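Local atomic coordinates of 4'-phospho-dehydrooxetanocin synthase (Bacillus megaterium, PDB entry 5UL3), a protein that catalyses the oxidative ring contraction of dAMP to an oxetane aldehyde in oxetanocin A biosynthesis, using cobalamin, a [4Fe-4S] cluster and S-adenosylmethionine. Residues D179-S184 and D198-H203; S210-V215 and R246-M251; L256-D259 and G263-Y266. One frame throughout, in Å; residues are numbered along the deposited sequence. Where two conformers were deposited one is given.

Interaction 1. Residues D179-S184 and D198-H203; sequences DIIGLS and DLIYSH
Apolar packing carries this contact, and it converges on one methyl group: CD1 of Ile200, on helix 190-205, reaches the strand 180-184 between the branches of Ile181 and Leu183. The closer approach is Ile181 CG2 to Ile200 CD1 at 4.0 Å; Leu183 CD2 to Ile200 CD1 follows at 4.4 Å, a looser touch. The two isoleucine side chains run past each other in opposite directions. In Ile200 the CG1 branch is anti to the carbonyl carbon (chi1 -71°) and CD1 continues it in an extended line (chi2 171°), so that the δ-methyl leads toward the sheet. Ile181 has a similar first torsion, but here the CG2 branch, anti to the backbone N, does the touching. Ile213 of strand 212-216 also packs on both isoleucines, and Leu173 of helix 166-176 lies against Ile181, so the contact is buried.

The strand and helix are the first two elements of a beta-alpha-beta unit completed by strand 212-216, within the Rossmann fold that houses cobalamin. Ile181 and Leu183 face the helix; at the end of the strand Ser184 belongs to the cobalamin site, its OG hydrogen-bonded to N3B of the cofactor and to Asn217.

The polar interactions of the helix lie off the contact. Leu199 O, one turn back, takes the backbone N of His203 and two side chains besides. His203 ND1 lies 2.8 Å from Leu199 O, which sits nearly in the imidazole plane (5° out of it) and thereby fixes how the ring is turned. Ser202 OG is 3.0 Å from Leu199 O, approaching from above the carbonyl plane. Asp198 links the helix to outside partners, its carboxylate held by a salt bridge to Arg230 and a hydrogen bond to Tyr231.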
ATOM      1  N   ASP A 179      15.413   1.161  24.384  1.00 25.42           N
ATOM      2  CA  ASP A 179      16.517   0.222  24.229  1.00 29.13           C
ATOM      3  C   ASP A 179      16.775  -0.158  22.783  1.00 26.69           C
ATOM      4  O   ASP A 179      17.902  -0.523  22.439  1.00 24.98           O
ATOM      5  CB  ASP A 179      16.230  -1.040  25.037  1.00 24.25           C
ATOM      6  CG  ASP A 179      15.960  -0.726  26.481  1.00 35.19           C
ATOM      7  OD1 ASP A 179      16.788  -0.005  27.072  1.00 39.84           O
ATOM      8  OD2 ASP A 179      14.898  -1.111  26.998  1.00 30.67           O
ATOM      9  N   ILE A 180      15.750  -0.092  21.939  1.00 26.78           N
ATOM     10  CA  ILE A 180      15.871  -0.363  20.509  1.00 24.46           C
ATOM     11  C   ILE A 180      15.141   0.750  19.784  1.00 20.18           C
ATOM     12  O   ILE A 180      14.011   1.086  20.155  1.00 26.94           O
ATOM     13  CB  ILE A 180      15.266  -1.726  20.119  1.00 23.69           C
ATOM     14  CG1 ILE A 180      15.998  -2.872  20.838  1.00 24.31           C
ATOM     15  CG2 ILE A 180      15.393  -1.946  18.586  1.00 26.66           C
ATOM     16  CD1 ILE A 180      15.233  -4.197  20.795  1.00 26.74           C
ATOM     17  N   ILE A 181      15.773   1.326  18.760  1.00 22.09           N
ATOM     18  CA  ILE A 181      15.130   2.329  17.927  1.00 23.35           C
ATOM     19  C   ILE A 181      15.053   1.759  16.521  1.00 22.39           C
ATOM     20  O   ILE A 181      16.058   1.266  16.000  1.00 26.49           O
ATOM     21  CB  ILE A 181      15.894   3.666  17.925  1.00 24.58           C
ATOM     22  CG1 ILE A 181      15.932   4.254  19.347  1.00 24.19           C
ATOM     23  CG2 ILE A 181      15.237   4.652  16.960  1.00 26.98           C
ATOM     24  CD1 ILE A 181      16.895   5.422  19.481  1.00 28.63           C
ATOM     25  N   GLY A 182      13.878   1.817  15.920  1.00 25.48           N
ATOM     26  CA  GLY A 182      13.705   1.347  14.554  1.00 28.56           C
ATOM     27  C   GLY A 182      13.087   2.409  13.675  1.00 22.67           C
ATOM     28  O   GLY A 182      12.111   3.055  14.059  1.00 26.37           O
ATOM     29  N   LEU A 183      13.648   2.566  12.474  1.00 26.66           N
ATOM     30  CA  LEU A 183      13.085   3.442  11.456  1.00 25.51           C
ATOM     31  C   LEU A 183      12.572   2.610  10.287  1.00 22.93           C
ATOM     32  O   LEU A 183      13.284   1.732   9.788  1.00 24.48           O
ATOM     33  CB  LEU A 183      14.117   4.446  10.930  1.00 27.14           C
ATOM     34  CG  LEU A 183      15.007   5.198  11.919  1.00 26.13           C
ATOM     35  CD1 LEU A 183      15.874   6.209  11.132  1.00 29.20           C
ATOM     36  CD2 LEU A 183      14.149   5.896  12.993  1.00 25.39           C
ATOM     37  N   SER A 184      11.356   2.908   9.841  1.00 26.62           N
ATOM     38  CA  SER A 184      10.827   2.352   8.596  1.00 25.01           C
ATOM     39  C   SER A 184      11.173   3.317   7.460  1.00 25.72           C
ATOM     40  O   SER A 184      10.731   4.475   7.471  1.00 27.69           O
ATOM     41  CB  SER A 184       9.315   2.149   8.716  1.00 28.97           C
ATOM     42  OG  SER A 184       8.804   1.390   7.628  1.00 25.27           O
ATOM     43  N   ASP A 198      21.792  10.372  11.660  1.00 32.42           N
ATOM     44  CA  ASP A 198      22.889  11.241  12.091  1.00 35.78           C
ATOM     45  C   ASP A 198      22.657  11.765  13.506  1.00 29.13           C
ATOM     46  O   ASP A 198      23.538  11.673  14.367  1.00 34.88           O
ATOM     47  CB  ASP A 198      23.051  12.411  11.115  1.00 33.84           C
ATOM     48  CG  ASP A 198      23.739  12.017   9.813  1.00 35.30           C
ATOM     49  OD1 ASP A 198      24.211  10.864   9.649  1.00 33.88           O
ATOM     50  OD2 ASP A 198      23.801  12.890   8.929  1.00 36.00           O
ATOM     51  N   LEU A 199      21.448  12.284  13.772  1.00 29.26           N
ATOM     52  CA  LEU A 199      21.122  12.847  15.081  1.00 26.34           C
ATOM     53  C   LEU A 199      21.040  11.774  16.163  1.00 35.32           C
ATOM     54  O   LEU A 199      21.423  12.014  17.313  1.00 30.91           O
ATOM     55  CB  LEU A 199      19.801  13.598  14.997  1.00 24.57           C
ATOM     56  CG  LEU A 199      19.916  14.967  14.348  1.00 33.58           C
ATOM     57  CD1 LEU A 199      18.556  15.395  13.862  1.00 35.83           C
ATOM     58  CD2 LEU A 199      20.456  15.937  15.388  1.00 31.74           C
ATOM     59  N   ILE A 200      20.515  10.593  15.823  1.00 29.45           N
ATOM     60  CA  ILE A 200      20.471   9.502  16.792  1.00 28.84           C
ATOM     61  C   ILE A 200      21.878   9.129  17.232  1.00 27.79           C
ATOM     62  O   ILE A 200      22.154   8.989  18.428  1.00 30.08           O
ATOM     63  CB  ILE A 200      19.740   8.282  16.199  1.00 28.39           C
ATOM     64  CG1 ILE A 200      18.246   8.572  16.084  1.00 28.25           C
ATOM     65  CG2 ILE A 200      20.006   7.042  17.065  1.00 28.26           C
ATOM     66  CD1 ILE A 200      17.487   7.490  15.293  1.00 31.76           C
ATOM     67  N   TYR A 201      22.783   8.928  16.265  1.00 29.13           N
ATOM     68  CA  TYR A 201      24.134   8.506  16.627  1.00 29.29           C
ATOM     69  C   TYR A 201      24.910   9.629  17.311  1.00 32.17           C
ATOM     70  O   TYR A 201      25.717   9.356  18.207  1.00 35.78           O
ATOM     71  CB  TYR A 201      24.894   8.005  15.403  1.00 32.79           C
ATOM     72  CG  TYR A 201      24.493   6.604  14.989  1.00 34.76           C
ATOM     73  CD1 TYR A 201      24.862   5.506  15.751  1.00 34.76           C
ATOM     74  CD2 TYR A 201      23.743   6.386  13.843  1.00 36.03           C
ATOM     75  CE1 TYR A 201      24.498   4.227  15.386  1.00 35.50           C
ATOM     76  CE2 TYR A 201      23.371   5.108  13.471  1.00 36.74           C
ATOM     77  CZ  TYR A 201      23.750   4.033  14.252  1.00 30.92           C
ATOM     78  OH  TYR A 201      23.389   2.746  13.897  1.00 31.98           O
ATOM     79  N   SER A 202      24.683  10.889  16.922  1.00 32.95           N
ATOM     80  CA  SER A 202      25.367  11.961  17.646  1.00 36.63           C
ATOM     81  C   SER A 202      24.913  12.023  19.103  1.00 37.61           C
ATOM     82  O   SER A 202      25.723  12.336  19.983  1.00 38.13           O
ATOM     83  CB  SER A 202      25.179  13.316  16.944  1.00 35.76           C
ATOM     84  OG  SER A 202      23.826  13.728  16.883  1.00 39.54           O
ATOM     85  N   HIS A 203      23.654  11.678  19.392  1.00 31.66           N
ATOM     86  CA  HIS A 203      23.210  11.651  20.780  1.00 26.64           C
ATOM     87  C   HIS A 203      23.651  10.391  21.514  1.00 31.69           C
ATOM     88  O   HIS A 203      23.863  10.432  22.731  1.00 30.57           O
ATOM     89  CB  HIS A 203      21.695  11.812  20.853  1.00 30.65           C
ATOM     90  CG  HIS A 203      21.245  13.228  20.672  1.00 30.06           C
ATOM     91  ND1 HIS A 203      21.110  13.817  19.431  1.00 39.79           N
ATOM     92  CD2 HIS A 203      20.952  14.187  21.581  1.00 27.98           C
ATOM     93  CE1 HIS A 203      20.723  15.072  19.583  1.00 38.40           C
ATOM     94  NE2 HIS A 203      20.615  15.320  20.878  1.00 30.05           N
TER

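Interaction 2. Residues S210-V215 and R246-M251; sequences SSIITV and RDLIKM. With EDO (1,2-ethanediol), chain R.
Ile212 and Thr214, alternate residues of strand 212-216, meet Leu248 and Met251 of helix 242-252, which runs nearly antiparallel to the strand (165°) with the axes 10.8 Å apart. Ile212 sends out its CG1 branch, extended at chi2, and the terminal CD1 lies 3.8 Å from Met251 CE. The methionine starts out extended and bends only at its last torsion (chi3 73°), which turns the S-methyl back to the isoleucine; the two chains cross at a slant. The same Ile212 CD1 also rests 4.0 Å from the backbone Leu248 O, while its CG2 branch lies 4.3 Å from Leu248 CD2. Leu248 CD1 goes to Thr214 instead, 4.0 Å from its CG2.

Thr214 thus divides its two branches: the methyl faces the helix, and OG1, anti to the backbone N (chi1 180°), is hydrogen-bonded to Leu235 O of the next strand. Thr214 also touches cobalamin, placing this end of the contact at the cofactor pocket of the Rossmann fold. On the helix, Arg246 NE forms a salt bridge with Asp247 OD1 at 2.8 Å, and Asp247 OD2 accepts from Asn262 N. An ethanediol, probably from the crystallisation liquor, donates a hydrogen bond from O2 to Met251 O. Between the two segments the contact is apolar apart from the carbonyl oxygen of Leu248, so its fit rests on the shapes of the side chains.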
ATOM      1  N   SER A 210      21.129   5.306  24.565  0.50 32.96           N
ATOM      2  CA  SER A 210      21.873   4.061  24.379  0.50 31.04           C
ATOM      3  C   SER A 210      20.894   3.022  23.851  0.50 27.11           C
ATOM      4  O   SER A 210      20.016   2.564  24.585  0.50 30.23           O
ATOM      5  CB  SER A 210      22.543   3.603  25.675  0.50 33.79           C
ATOM      6  OG  SER A 210      23.512   4.558  26.093  0.50 34.60           O
ATOM      7  N   SER A 211      21.039   2.669  22.578  1.00 30.52           N
ATOM      8  CA  SER A 211      20.050   1.843  21.902  1.00 28.92           C
ATOM      9  C   SER A 211      20.702   1.028  20.797  1.00 26.09           C
ATOM     10  O   SER A 211      21.643   1.476  20.129  1.00 29.57           O
ATOM     11  CB  SER A 211      18.923   2.696  21.296  1.00 28.37           C
ATOM     12  OG  SER A 211      18.388   3.629  22.219  1.00 38.85           O
ATOM     13  N   ILE A 212      20.174  -0.182  20.616  1.00 28.16           N
ATOM     14  CA  ILE A 212      20.317  -0.886  19.350  1.00 26.58           C
ATOM     15  C   ILE A 212      19.528  -0.130  18.293  1.00 26.55           C
ATOM     16  O   ILE A 212      18.350   0.190  18.499  1.00 28.10           O
ATOM     17  CB  ILE A 212      19.793  -2.324  19.485  1.00 24.27           C
ATOM     18  CG1 ILE A 212      20.576  -3.094  20.547  1.00 30.05           C
ATOM     19  CG2 ILE A 212      19.826  -3.041  18.109  1.00 27.92           C
ATOM     20  CD1 ILE A 212      19.944  -4.449  20.866  1.00 31.76           C
ATOM     21  N   ILE A 213      20.168   0.170  17.162  1.00 26.38           N
ATOM     22  CA  ILE A 213      19.538   0.911  16.073  1.00 25.73           C
ATOM     23  C   ILE A 213      19.298  -0.052  14.919  1.00 30.13           C
ATOM     24  O   ILE A 213      20.215  -0.773  14.506  1.00 29.17           O
ATOM     25  CB  ILE A 213      20.410   2.089  15.609  1.00 28.24           C
ATOM     26  CG1 ILE A 213      20.855   2.929  16.809  1.00 24.97           C
ATOM     27  CG2 ILE A 213      19.645   2.957  14.625  1.00 30.57           C
ATOM     28  CD1 ILE A 213      19.704   3.542  17.575  1.00 25.32           C
ATOM     29  N   THR A 214      18.078  -0.055  14.387  1.00 24.94           N
ATOM     30  CA  THR A 214      17.772  -0.880  13.226  1.00 27.56           C
ATOM     31  C   THR A 214      16.917  -0.081  12.246  1.00 26.42           C
ATOM     32  O   THR A 214      16.200   0.843  12.635  1.00 25.63           O
ATOM     33  CB  THR A 214      17.087  -2.208  13.651  1.00 27.18           C
ATOM     34  OG1 THR A 214      16.791  -3.003  12.491  1.00 25.73           O
ATOM     35  CG2 THR A 214      15.801  -1.976  14.433  1.00 24.65           C
ATOM     36  N   VAL A 215      17.022  -0.410  10.957  1.00 25.23           N
ATOM     37  CA  VAL A 215      16.133   0.171   9.957  1.00 24.46           C
ATOM     38  C   VAL A 215      15.519  -0.989   9.191  1.00 27.77           C
ATOM     39  O   VAL A 215      16.126  -2.057   9.065  1.00 28.44           O
ATOM     40  CB  VAL A 215      16.825   1.148   8.978  1.00 27.79           C
ATOM     41  CG1 VAL A 215      17.244   2.470   9.695  1.00 27.74           C
ATOM     42  CG2 VAL A 215      18.011   0.477   8.295  1.00 27.36           C
ATOM     43  N   ARG A 246      11.716  -9.459  17.882  1.00 22.36           N
ATOM     44  CA  ARG A 246      11.760 -10.476  18.931  1.00 24.85           C
ATOM     45  C   ARG A 246      13.197 -10.869  19.264  1.00 25.41           C
ATOM     46  O   ARG A 246      13.571 -10.990  20.441  1.00 21.41           O
ATOM     47  CB  ARG A 246      10.972 -11.716  18.482  1.00 24.09           C
ATOM     48  CG  ARG A 246      11.060 -12.887  19.445  1.00 22.77           C
ATOM     49  CD  ARG A 246      10.708 -14.201  18.720  1.00 24.79           C
ATOM     50  NE  ARG A 246      11.698 -14.558  17.710  1.00 25.12           N
ATOM     51  CZ  ARG A 246      11.526 -15.497  16.786  1.00 31.07           C
ATOM     52  NH1 ARG A 246      10.395 -16.186  16.736  1.00 31.76           N
ATOM     53  NH2 ARG A 246      12.488 -15.750  15.914  1.00 30.10           N
ATOM     54  N   ASP A 247      14.011 -11.089  18.237  1.00 25.39           N
ATOM     55  CA  ASP A 247      15.360 -11.598  18.466  1.00 28.78           C
ATOM     56  C   ASP A 247      16.318 -10.502  18.912  1.00 23.57           C
ATOM     57  O   ASP A 247      17.247 -10.780  19.675  1.00 27.04           O
ATOM     58  CB  ASP A 247      15.883 -12.307  17.206  1.00 25.31           C
ATOM     59  CG  ASP A 247      15.274 -13.690  17.027  1.00 25.98           C
ATOM     60  OD1 ASP A 247      14.483 -14.123  17.880  1.00 25.96           O
ATOM     61  OD2 ASP A 247      15.598 -14.361  16.014  1.00 26.88           O
ATOM     62  N   LEU A 248      16.101  -9.253  18.478  1.00 24.90           N
ATOM     63  CA  LEU A 248      16.901  -8.152  19.017  1.00 25.56           C
ATOM     64  C   LEU A 248      16.651  -7.974  20.509  1.00 26.28           C
ATOM     65  O   LEU A 248      17.571  -7.623  21.257  1.00 27.21           O
ATOM     66  CB  LEU A 248      16.586  -6.858  18.278  1.00 23.47           C
ATOM     67  CG  LEU A 248      17.070  -6.809  16.827  1.00 28.04           C
ATOM     68  CD1 LEU A 248      16.652  -5.497  16.212  1.00 24.08           C
ATOM     69  CD2 LEU A 248      18.577  -6.970  16.786  1.00 28.91           C
ATOM     70  N   ILE A 249      15.420  -8.224  20.947  1.00 22.09           N
ATOM     71  CA  ILE A 249      15.090  -8.174  22.369  1.00 22.03           C
ATOM     72  C   ILE A 249      15.811  -9.291  23.108  1.00 28.43           C
ATOM     73  O   ILE A 249      16.380  -9.079  24.183  1.00 27.16           O
ATOM     74  CB  ILE A 249      13.566  -8.247  22.553  1.00 22.16           C
ATOM     75  CG1 ILE A 249      12.908  -6.945  22.065  1.00 24.21           C
ATOM     76  CG2 ILE A 249      13.179  -8.547  23.999  1.00 26.33           C
ATOM     77  CD1 ILE A 249      11.402  -7.060  21.894  1.00 25.71           C
ATOM     78  N   LYS A 250      15.820 -10.497  22.535  1.00 25.93           N
ATOM     79  CA  LYS A 250      16.620 -11.560  23.136  1.00 26.00           C
ATOM     80  C   LYS A 250      18.098 -11.178  23.178  1.00 29.23           C
ATOM     81  O   LYS A 250      18.781 -11.428  24.180  1.00 34.14           O
ATOM     82  CB  LYS A 250      16.418 -12.875  22.375  1.00 26.65           C
ATOM     83  CG  LYS A 250      15.002 -13.413  22.483  1.00 30.02           C
ATOM     84  CD  LYS A 250      14.782 -14.559  21.479  1.00 37.92           C
ATOM     85  CE  LYS A 250      15.022 -15.917  22.092  1.00 52.50           C
ATOM     86  NZ  LYS A 250      13.740 -16.493  22.606  1.00 71.60           N
ATOM     87  N   MET A 251      18.616 -10.577  22.102  1.00 25.10           N
ATOM     88  CA  MET A 251      20.025 -10.190  22.106  1.00 28.16           C
ATOM     89  C   MET A 251      20.306  -9.145  23.184  1.00 38.30           C
ATOM     90  O   MET A 251      21.367  -9.169  23.820  1.00 29.91           O
ATOM     91  CB  MET A 251      20.438  -9.669  20.737  1.00 32.18           C
ATOM     92  CG  MET A 251      21.924  -9.407  20.624  1.00 33.10           C
ATOM     93  SD  MET A 251      22.406  -8.829  18.997  1.00 33.31           S
ATOM     94  CE  MET A 251      21.782  -7.162  19.013  1.00 31.30           C
TER
HETATM   95  C1  EDO R 817      23.728  -5.942  22.072  1.00 58.86           C
HETATM   96  O1  EDO R 817      23.138  -5.222  23.160  1.00 48.16           O
HETATM   97  C2  EDO R 817      24.717  -6.962  22.629  1.00 66.81           C
HETATM   98  O2  EDO R 817      24.162  -7.565  23.808  1.00 63.17           O

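Interaction 3. Residues L256-D259 and G263-Y266; sequences LKLD and GISY. With EDO (1,2-ethanediol), chain L; EDO (1,2-ethanediol), chain M.
Leu258 CG sits over the centre of the Tyr266 ring, a CH-pi contact between the loop after helix 242-252 and strand 264-267, which lies antiparallel to its neighbours toward one end of the seven-stranded mixed sheet carrying the cobalamin-binding Rossmann strands.

At Leu258 the chain enters a 3-10 turn. CG is 3.9 Å from the ring centroid and 12° off the ring normal, and the two methyls divide the work: CD2 covers one margin of the same ring, 3.5 Å from Tyr266 CD2, while CD1 reaches Ile264 CD1 at 3.7 Å, the two aliphatic chains crossing at about a right angle. Met251 and Leu235 also pack against Leu258, and its carbonyl oxygen accepts from Asn276 ND2.

Asp259 follows with its carboxylate led away from the strand. Its N donates to O2 of one ethanediol and its carbonyl O accepts from O1 of a second, both probably from the crystallisation liquor. Tyr266, with chi1 at 64°, carries its hydroxyl to this residue: OH lies 3.3 Å from Asp259 CB.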
ATOM      1  N   LEU A 256      20.763 -14.294  22.854  1.00 33.00           N
ATOM      2  CA  LEU A 256      21.082 -14.616  21.475  1.00 34.32           C
ATOM      3  C   LEU A 256      22.327 -13.843  21.083  1.00 38.18           C
ATOM      4  O   LEU A 256      22.534 -12.712  21.528  1.00 34.86           O
ATOM      5  CB  LEU A 256      19.952 -14.233  20.492  1.00 33.39           C
ATOM      6  CG  LEU A 256      18.733 -15.120  20.266  1.00 39.46           C
ATOM      7  CD1 LEU A 256      18.003 -14.608  19.034  1.00 35.11           C
ATOM      8  CD2 LEU A 256      19.137 -16.575  20.070  1.00 40.83           C
ATOM      9  N   LYS A 257      23.131 -14.433  20.213  1.00 29.39           N
ATOM     10  CA  LYS A 257      24.208 -13.676  19.597  1.00 31.03           C
ATOM     11  C   LYS A 257      23.693 -12.978  18.346  1.00 38.62           C
ATOM     12  O   LYS A 257      22.666 -13.354  17.778  1.00 34.69           O
ATOM     13  CB  LYS A 257      25.387 -14.581  19.231  1.00 36.23           C
ATOM     14  CG  LYS A 257      25.818 -15.550  20.316  1.00 46.07           C
ATOM     15  CD  LYS A 257      27.076 -16.295  19.873  1.00 54.11           C
ATOM     16  CE  LYS A 257      27.385 -17.480  20.769  1.00 71.86           C
ATOM     17  NZ  LYS A 257      26.405 -18.591  20.594  1.00 76.90           N
ATOM     18  N   LEU A 258      24.443 -11.962  17.908  1.00 32.48           N
ATOM     19  CA  LEU A 258      24.069 -11.216  16.710  1.00 32.07           C
ATOM     20  C   LEU A 258      23.908 -12.131  15.500  1.00 38.98           C
ATOM     21  O   LEU A 258      23.027 -11.910  14.663  1.00 34.71           O
ATOM     22  CB  LEU A 258      25.107 -10.131  16.422  1.00 37.12           C
ATOM     23  CG  LEU A 258      24.842  -9.149  15.277  1.00 36.32           C
ATOM     24  CD1 LEU A 258      23.557  -8.376  15.503  1.00 35.31           C
ATOM     25  CD2 LEU A 258      26.008  -8.185  15.122  1.00 36.76           C
ATOM     26  N   ASP A 259      24.748 -13.157  15.375  1.00 36.43           N
ATOM     27  CA  ASP A 259      24.646 -14.011  14.195  1.00 39.20           C
ATOM     28  C   ASP A 259      23.497 -15.009  14.283  1.00 35.25           C
ATOM     29  O   ASP A 259      23.327 -15.821  13.365  1.00 36.75           O
ATOM     30  CB  ASP A 259      25.984 -14.723  13.926  1.00 41.82           C
ATOM     31  CG  ASP A 259      26.339 -15.789  14.961  1.00 42.73           C
ATOM     32  OD1 ASP A 259      25.592 -16.026  15.927  1.00 40.61           O
ATOM     33  OD2 ASP A 259      27.404 -16.416  14.788  1.00 47.98           O
ATOM     34  N   GLY A 263      16.721 -12.681  10.314  1.00 23.72           N
ATOM     35  CA  GLY A 263      16.402 -11.782   9.210  1.00 24.96           C
ATOM     36  C   GLY A 263      17.060 -10.419   9.211  1.00 24.76           C
ATOM     37  O   GLY A 263      16.427  -9.428   8.809  1.00 24.97           O
ATOM     38  N   ILE A 264      18.327 -10.339   9.615  1.00 25.60           N
ATOM     39  CA  ILE A 264      19.050  -9.073   9.557  1.00 28.56           C
ATOM     40  C   ILE A 264      20.295  -9.210   8.690  1.00 31.52           C
ATOM     41  O   ILE A 264      20.850 -10.303   8.509  1.00 33.39           O
ATOM     42  CB  ILE A 264      19.472  -8.546  10.947  1.00 29.63           C
ATOM     43  CG1 ILE A 264      20.369  -9.573  11.631  1.00 28.38           C
ATOM     44  CG2 ILE A 264      18.258  -8.172  11.799  1.00 28.29           C
ATOM     45  CD1 ILE A 264      21.118  -9.006  12.845  1.00 33.72           C
ATOM     46  N   SER A 265      20.729  -8.078   8.147  0.50 27.92           N
ATOM     47  CA  SER A 265      22.044  -7.946   7.540  0.50 32.09           C
ATOM     48  C   SER A 265      22.860  -6.952   8.355  0.50 34.28           C
ATOM     49  O   SER A 265      22.324  -5.959   8.858  0.50 30.53           O
ATOM     50  CB  SER A 265      21.952  -7.497   6.080  0.50 31.19           C
ATOM     51  OG  SER A 265      21.075  -6.399   5.930  0.50 29.82           O
ATOM     52  N   TYR A 266      24.153  -7.228   8.500  1.00 31.96           N
ATOM     53  CA  TYR A 266      25.005  -6.415   9.359  1.00 34.11           C
ATOM     54  C   TYR A 266      26.457  -6.597   8.941  1.00 46.63           C
ATOM     55  O   TYR A 266      26.802  -7.515   8.190  1.00 36.54           O
ATOM     56  CB  TYR A 266      24.795  -6.785  10.830  1.00 30.58           C
ATOM     57  CG  TYR A 266      25.199  -8.206  11.146  1.00 37.29           C
ATOM     58  CD1 TYR A 266      24.346  -9.281  10.883  1.00 33.30           C
ATOM     59  CD2 TYR A 266      26.442  -8.479  11.699  1.00 41.69           C
ATOM     60  CE1 TYR A 266      24.738 -10.593  11.161  1.00 37.73           C
ATOM     61  CE2 TYR A 266      26.834  -9.777  11.990  1.00 42.48           C
ATOM     62  CZ  TYR A 266      25.986 -10.826  11.718  1.00 42.60           C
ATOM     63  OH  TYR A 266      26.399 -12.104  12.018  1.00 47.89           O
TER
HETATM   64  C1  EDO L 811      29.143 -11.848  15.428  1.00 64.70           C
HETATM   65  O1  EDO L 811      29.566 -10.522  15.074  1.00 70.91           O
HETATM   66  C2  EDO L 811      28.288 -11.829  16.695  1.00 59.66           C
HETATM   67  O2  EDO L 811      27.572 -13.072  16.836  1.00 41.53           O
HETATM   68  C1  EDO M 812      24.689 -18.252  11.442  1.00 54.68           C
HETATM   69  O1  EDO M 812      24.885 -16.849  11.205  1.00 47.28           O
HETATM   70  C2  EDO M 812      25.381 -18.672  12.737  1.00 65.09           C
HETATM   71  O2  EDO M 812      24.410 -18.986  13.750  1.00 60.06           O

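How the interactions relate
Along the chain the three contacts come in series, all tied to the seven-stranded mixed sheet. Interactions 1 and 2, their centres 11 Å apart, use neighbouring parallel strands, 180-184 and 212-216, joined by backbone hydrogen bonds such as Ile181 N to Ile212 O. Ile213, pointing away from helix 242-252, packs on Ile200 of helix 190-205, so the two helices cover opposite faces of the sheet. Interaction 3 lies 10 Å from interaction 2, centre to centre, and meets it where Met251 and Asp247 pack on the 256-259 loop; from interaction 1 it is 18 Å away. Together they extend from the cobalamin-binding strands to antiparallel strand 264-267, next to the outermost strand 273-275.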